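Local structure of nisin immunity protein (Lactococcus lactis subsp. lactis, 5XHB) at residues L83-N88 with Y92-E97; A210-V213 with D218-L221. The protein is a membrane-anchored lipoprotein that takes part in protecting the nisin-producing bacterium against nisin supplied from outside. All coordinates share one frame; numbering follows the deposited sequence.

Contact 1 (L83-N88 with Y92-E97)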
loop_
_atom_site.group_PDB
_atom_site.type_symbol
_atom_site.label_atom_id
_atom_site.label_comp_id
_atom_site.label_asym_id
_atom_site.label_seq_id
_atom_site.Cartn_x
_atom_site.Cartn_y
_atom_site.Cartn_z
ATOM N N LEU A 83 14.842 10.083 -8.888
ATOM C CA LEU A 83 14.543 9.538 -10.215
ATOM C C LEU A 83 13.042 9.347 -10.389
ATOM O O LEU A 83 12.319 9.134 -9.416
ATOM C CB LEU A 83 15.257 8.201 -10.438
ATOM C CG LEU A 83 16.774 8.209 -10.342
ATOM C CD1 LEU A 83 17.301 6.792 -10.508
ATOM C CD2 LEU A 83 17.352 9.127 -11.404
ATOM N N CYS A 84 12.566 9.419 -11.626
ATOM C CA CYS A 84 11.162 9.134 -11.878
ATOM C C CYS A 84 10.979 8.424 -13.213
ATOM O O CYS A 84 11.910 8.336 -14.025
ATOM C CB CYS A 84 10.332 10.421 -11.832
ATOM S SG CYS A 84 10.797 11.641 -13.085
HETATM N N MSE A 85 9.778 7.893 -13.420
HETATM C CA MSE A 85 9.500 7.094 -14.590
HETATM C C MSE A 85 8.293 7.647 -15.311
HETATM O O MSE A 85 7.318 8.048 -14.680
HETATM C CB MSE A 85 9.261 5.639 -14.213
HETATM C CG MSE A 85 8.993 4.759 -15.427
HETATM SE SE MSE A 85 8.822 2.893 -14.922
HETATM C CE MSE A 85 10.675 2.578 -14.327
ATOM N N GLY A 86 8.359 7.678 -16.638
ATOM C CA GLY A 86 7.192 8.071 -17.413
ATOM C C GLY A 86 6.147 6.973 -17.363
ATOM O O GLY A 86 6.429 5.821 -17.714
ATOM N N ILE A 87 4.949 7.321 -16.896
ATOM C CA ILE A 87 3.831 6.398 -16.872
ATOM C C ILE A 87 2.657 7.052 -17.585
ATOM O O ILE A 87 2.070 8.005 -17.074
ATOM C CB ILE A 87 3.367 6.016 -15.450
ATOM C CG1 ILE A 87 4.556 5.684 -14.533
ATOM C CG2 ILE A 87 2.387 4.842 -15.539
ATOM C CD1 ILE A 87 5.313 4.454 -14.924
ATOM N N ASN A 88 2.310 6.520 -18.747
ATOM C CA ASN A 88 1.307 7.146 -19.608
ATOM C C ASN A 88 1.668 8.610 -19.791
ATOM O O ASN A 88 2.768 8.898 -20.252
ATOM C CB ASN A 88 -0.102 6.946 -19.045
ATOM C CG ASN A 88 -0.578 5.514 -19.234
ATOM O OD1 ASN A 88 0.202 4.667 -19.660
ATOM N ND2 ASN A 88 -1.845 5.238 -18.932
ATOM N N TYR A 92 6.202 9.483 -12.359
ATOM C CA TYR A 92 6.078 9.054 -10.975
ATOM C C TYR A 92 7.442 8.722 -10.416
ATOM O O TYR A 92 8.249 8.073 -11.084
ATOM C CB TYR A 92 5.134 7.854 -10.862
ATOM C CG TYR A 92 3.679 8.234 -10.992
ATOM C CD1 TYR A 92 3.054 8.257 -12.231
ATOM C CD2 TYR A 92 2.932 8.586 -9.866
ATOM C CE1 TYR A 92 1.720 8.625 -12.349
ATOM C CE2 TYR A 92 1.601 8.938 -9.975
ATOM C CZ TYR A 92 1.004 8.959 -11.218
ATOM O OH TYR A 92 -0.317 9.316 -11.334
ATOM N N LYS A 93 7.698 9.189 -9.196
ATOM C CA LYS A 93 8.973 8.944 -8.532
ATOM C C LYS A 93 9.201 7.452 -8.380
ATOM O O LYS A 93 8.251 6.704 -8.157
ATOM C CB LYS A 93 8.992 9.623 -7.150
ATOM C CG LYS A 93 10.345 9.576 -6.427
ATOM C CD LYS A 93 10.259 10.213 -5.005
ATOM C CE LYS A 93 9.993 11.706 -5.048
ATOM N NZ LYS A 93 9.760 12.316 -3.676
ATOM N N ILE A 94 10.451 7.023 -8.520
ATOM C CA ILE A 94 10.813 5.650 -8.199
ATOM C C ILE A 94 11.693 5.692 -6.949
ATOM O O ILE A 94 12.401 6.674 -6.717
ATOM C CB ILE A 94 11.553 4.928 -9.352
ATOM C CG1 ILE A 94 12.867 5.640 -9.705
ATOM C CG2 ILE A 94 10.631 4.750 -10.575
ATOM C CD1 ILE A 94 13.812 4.802 -10.555
ATOM N N LEU A 95 11.627 4.635 -6.148
ATOM C CA LEU A 95 12.392 4.549 -4.906
ATOM C C LEU A 95 12.990 3.160 -4.775
ATOM O O LEU A 95 12.454 2.208 -5.326
ATOM C CB LEU A 95 11.491 4.849 -3.691
ATOM C CG LEU A 95 11.050 6.293 -3.422
ATOM C CD1 LEU A 95 10.076 6.364 -2.241
ATOM C CD2 LEU A 95 12.262 7.222 -3.184
ATOM N N PRO A 96 14.096 3.033 -4.028
ATOM C CA PRO A 96 14.627 1.699 -3.723
ATOM C C PRO A 96 13.588 0.877 -2.961
ATOM O O PRO A 96 12.755 1.448 -2.255
ATOM C CB PRO A 96 15.854 1.979 -2.831
ATOM C CG PRO A 96 16.107 3.458 -2.926
ATOM C CD PRO A 96 14.840 4.120 -3.367
ATOM N N GLU A 97 13.641 -0.440 -3.094
ATOM C CA GLU A 97 12.705 -1.323 -2.407
ATOM C C GLU A 97 12.842 -1.259 -0.894
ATOM O O GLU A 97 11.928 -1.644 -0.169
ATOM C CB GLU A 97 12.897 -2.773 -2.881
ATOM C CG GLU A 97 12.443 -3.020 -4.319
ATOM C CD GLU A 97 10.926 -3.079 -4.472
ATOM O OE1 GLU A 97 10.216 -2.717 -3.518
ATOM O OE2 GLU A 97 10.443 -3.506 -5.546
#
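Met85, a selenomethionine in this crystal, and Tyr92 form an antiparallel hydrogen-bonded pair, Met85 N donating a hydrogen bond to Tyr92 O at 2.8 Å and Tyr92 N donating one to Met85 O at 2.9 Å, while the two strands are twisted to 130° between their directions. Further along, Ile94 N donates to Leu83 O over 3.0 Å, the N-H pointing almost straight at the oxygen (170°). Between these bonds Cys84 and Lys93, a non-hydrogen-bonded pair, bring their CA atoms to 4.0 Å, and their side chains diverge, Cys84 CB lying 3.2 Å from Tyr92 O.

Leu83, Met85, Tyr92 and Ile94 direct their side chains to one face of the sheet. Ile94 bridges two of them: CG1 lies 3.6 Å from Leu83 CB, and CG2 turns the other way to Met85 CB. This fork follows from chi1 of 61°, which wedges CG1 between the backbone N and carbonyl carbon and sets CG2 beside the N. The strands are the two arms of a tight beta hairpin inside the antiparallel sheet of the N-terminal half, flanked by strands 67-78 and 25-33; Phe20 reaches both Met85 and Ile94.

Nearer the turn, Ile87 crosses Tyr92 at about a right angle, its CG1 meeting ring atom CD1 obliquely at 3.8 Å. The hydroxyl at the far end of that ring is hydrogen-bonded to Arg90, at the start of the second strand.

Contact 2 (A210-V213 with D218-L221)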
loop_
_atom_site.group_PDB
_atom_site.type_symbol
_atom_site.label_atom_id
_atom_site.label_comp_id
_atom_site.label_asym_id
_atom_site.label_seq_id
_atom_site.Cartn_x
_atom_site.Cartn_y
_atom_site.Cartn_z
ATOM N N ALA A 210 1.274 -6.133 4.967
ATOM C CA ALA A 210 1.045 -6.077 6.406
ATOM C C ALA A 210 1.226 -4.662 6.909
ATOM O O ALA A 210 1.910 -3.847 6.281
ATOM C CB ALA A 210 2.000 -7.012 7.150
ATOM N N PHE A 211 0.615 -4.377 8.053
ATOM C CA PHE A 211 0.897 -3.124 8.734
ATOM C C PHE A 211 0.696 -3.306 10.225
ATOM O O PHE A 211 0.280 -4.383 10.668
ATOM C CB PHE A 211 0.028 -1.990 8.188
ATOM C CG PHE A 211 -1.445 -2.324 8.099
ATOM C CD1 PHE A 211 -2.294 -2.069 9.166
ATOM C CD2 PHE A 211 -1.979 -2.872 6.939
ATOM C CE1 PHE A 211 -3.651 -2.377 9.084
ATOM C CE2 PHE A 211 -3.326 -3.185 6.846
ATOM C CZ PHE A 211 -4.165 -2.938 7.924
ATOM N N ALA A 212 1.028 -2.276 10.999
ATOM C CA ALA A 212 0.927 -2.358 12.451
ATOM C C ALA A 212 -0.227 -1.502 12.962
ATOM O O ALA A 212 -0.399 -0.366 12.530
ATOM C CB ALA A 212 2.233 -1.918 13.101
ATOM N N VAL A 213 -1.031 -2.057 13.860
ATOM C CA VAL A 213 -2.144 -1.298 14.430
ATOM C C VAL A 213 -1.985 -1.232 15.935
ATOM O O VAL A 213 -1.806 -2.258 16.584
ATOM C CB VAL A 213 -3.516 -1.940 14.098
ATOM C CG1 VAL A 213 -4.665 -0.976 14.503
ATOM C CG2 VAL A 213 -3.589 -2.297 12.633
ATOM N N ASP A 218 -0.275 -1.624 22.847
ATOM C CA ASP A 218 0.849 -1.987 21.984
ATOM C C ASP A 218 0.471 -2.246 20.547
ATOM O O ASP A 218 -0.694 -2.462 20.199
ATOM C CB ASP A 218 1.634 -3.191 22.541
ATOM C CG ASP A 218 0.957 -4.495 22.297
ATOM O OD1 ASP A 218 -0.269 -4.551 22.529
ATOM O OD2 ASP A 218 1.658 -5.462 21.876
ATOM N N PHE A 219 1.497 -2.210 19.705
ATOM C CA PHE A 219 1.297 -2.360 18.278
ATOM C C PHE A 219 1.179 -3.830 17.925
ATOM O O PHE A 219 2.036 -4.637 18.300
ATOM C CB PHE A 219 2.437 -1.698 17.518
ATOM C CG PHE A 219 2.298 -0.206 17.429
ATOM C CD1 PHE A 219 1.475 0.361 16.460
ATOM C CD2 PHE A 219 2.971 0.622 18.313
ATOM C CE1 PHE A 219 1.340 1.742 16.375
ATOM C CE2 PHE A 219 2.835 2.002 18.237
ATOM C CZ PHE A 219 2.013 2.560 17.267
ATOM N N LYS A 220 0.104 -4.172 17.212
ATOM C CA LYS A 220 -0.140 -5.546 16.778
ATOM C C LYS A 220 0.005 -5.687 15.264
ATOM O O LYS A 220 -0.324 -4.772 14.516
ATOM C CB LYS A 220 -1.551 -5.990 17.181
ATOM C CG LYS A 220 -1.828 -5.920 18.679
ATOM C CD LYS A 220 -0.860 -6.806 19.465
ATOM C CE LYS A 220 -1.391 -7.063 20.894
ATOM N NZ LYS A 220 -0.335 -7.500 21.855
ATOM N N LEU A 221 0.434 -6.867 14.826
ATOM C CA LEU A 221 0.604 -7.166 13.412
ATOM C C LEU A 221 -0.719 -7.474 12.738
ATOM O O LEU A 221 -1.476 -8.335 13.206
ATOM C CB LEU A 221 1.565 -8.353 13.259
ATOM C CG LEU A 221 1.587 -9.021 11.883
ATOM C CD1 LEU A 221 2.132 -8.045 10.870
ATOM C CD2 LEU A 221 2.418 -10.312 11.920
#
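Two backbone hydrogen bonds tie Val213 to Lys220. Val213 N donates to Lys220 O at 2.9 Å, and Lys220 N donates to Val213 O at 2.8 Å, nearly straight at 177°. Each acceptor also receives a CA-H contact: Ala212 CA sits 3.4 Å from Lys220 O, and Phe219 CA approaches Val213 O in the same manner.

The apolar contacts are small and local. Leu221 has CG anti to its own N (chi1 165°), which sends CG on along the strand and, with chi2, brings CD1 within 3.9 Å of Ala210 CB. Ala212 CB meets Phe219 CD1 obliquely at 4.1 Å, and that same ring carbon lies close to Val213 C. These strands form a beta hairpin in the antiparallel sheet of the Spa1 C-terminal family region, with strand 191-202 flanking one arm and strand 137-145 the other; His200, from the former, brings its ring against Phe219. Phe211 points away from the second arm and packs edge-to-face with Phe122.

The salt bridge lies within the second arm. Lys220 bends at chi2 (-60°), leading its ammonium back to Asp218, where NZ makes a salt bridge to OD2 at 2.9 Å on the syn lone pair and a weak hydrogen bond to OD1. Lys220 NZ also has a long, weak ion pair with Asp143 OD1, and Thr145 OG1 is a second partner of Asp218 OD2.

How the contacts relate
Contact 1 comes first along the chain and closes before contact 2 opens. Their centres are 28 Å apart, on opposite sides of the chain's centre, and their nearest atoms stay about 12 Å from each other, so they do not touch. Each pairs the arms of a beta hairpin, but in a different antiparallel sheet: 83-88 with 92-97 lies in the N-terminal sheet, 210-213 with 218-221 in the C-terminal one. In both sheets the hairpin occupies interior positions, its two strands flanked by further strands. NisI is thus built from two successive beta-sheet halves, each with a hairpin of strands adjacent in sequence within its sheet.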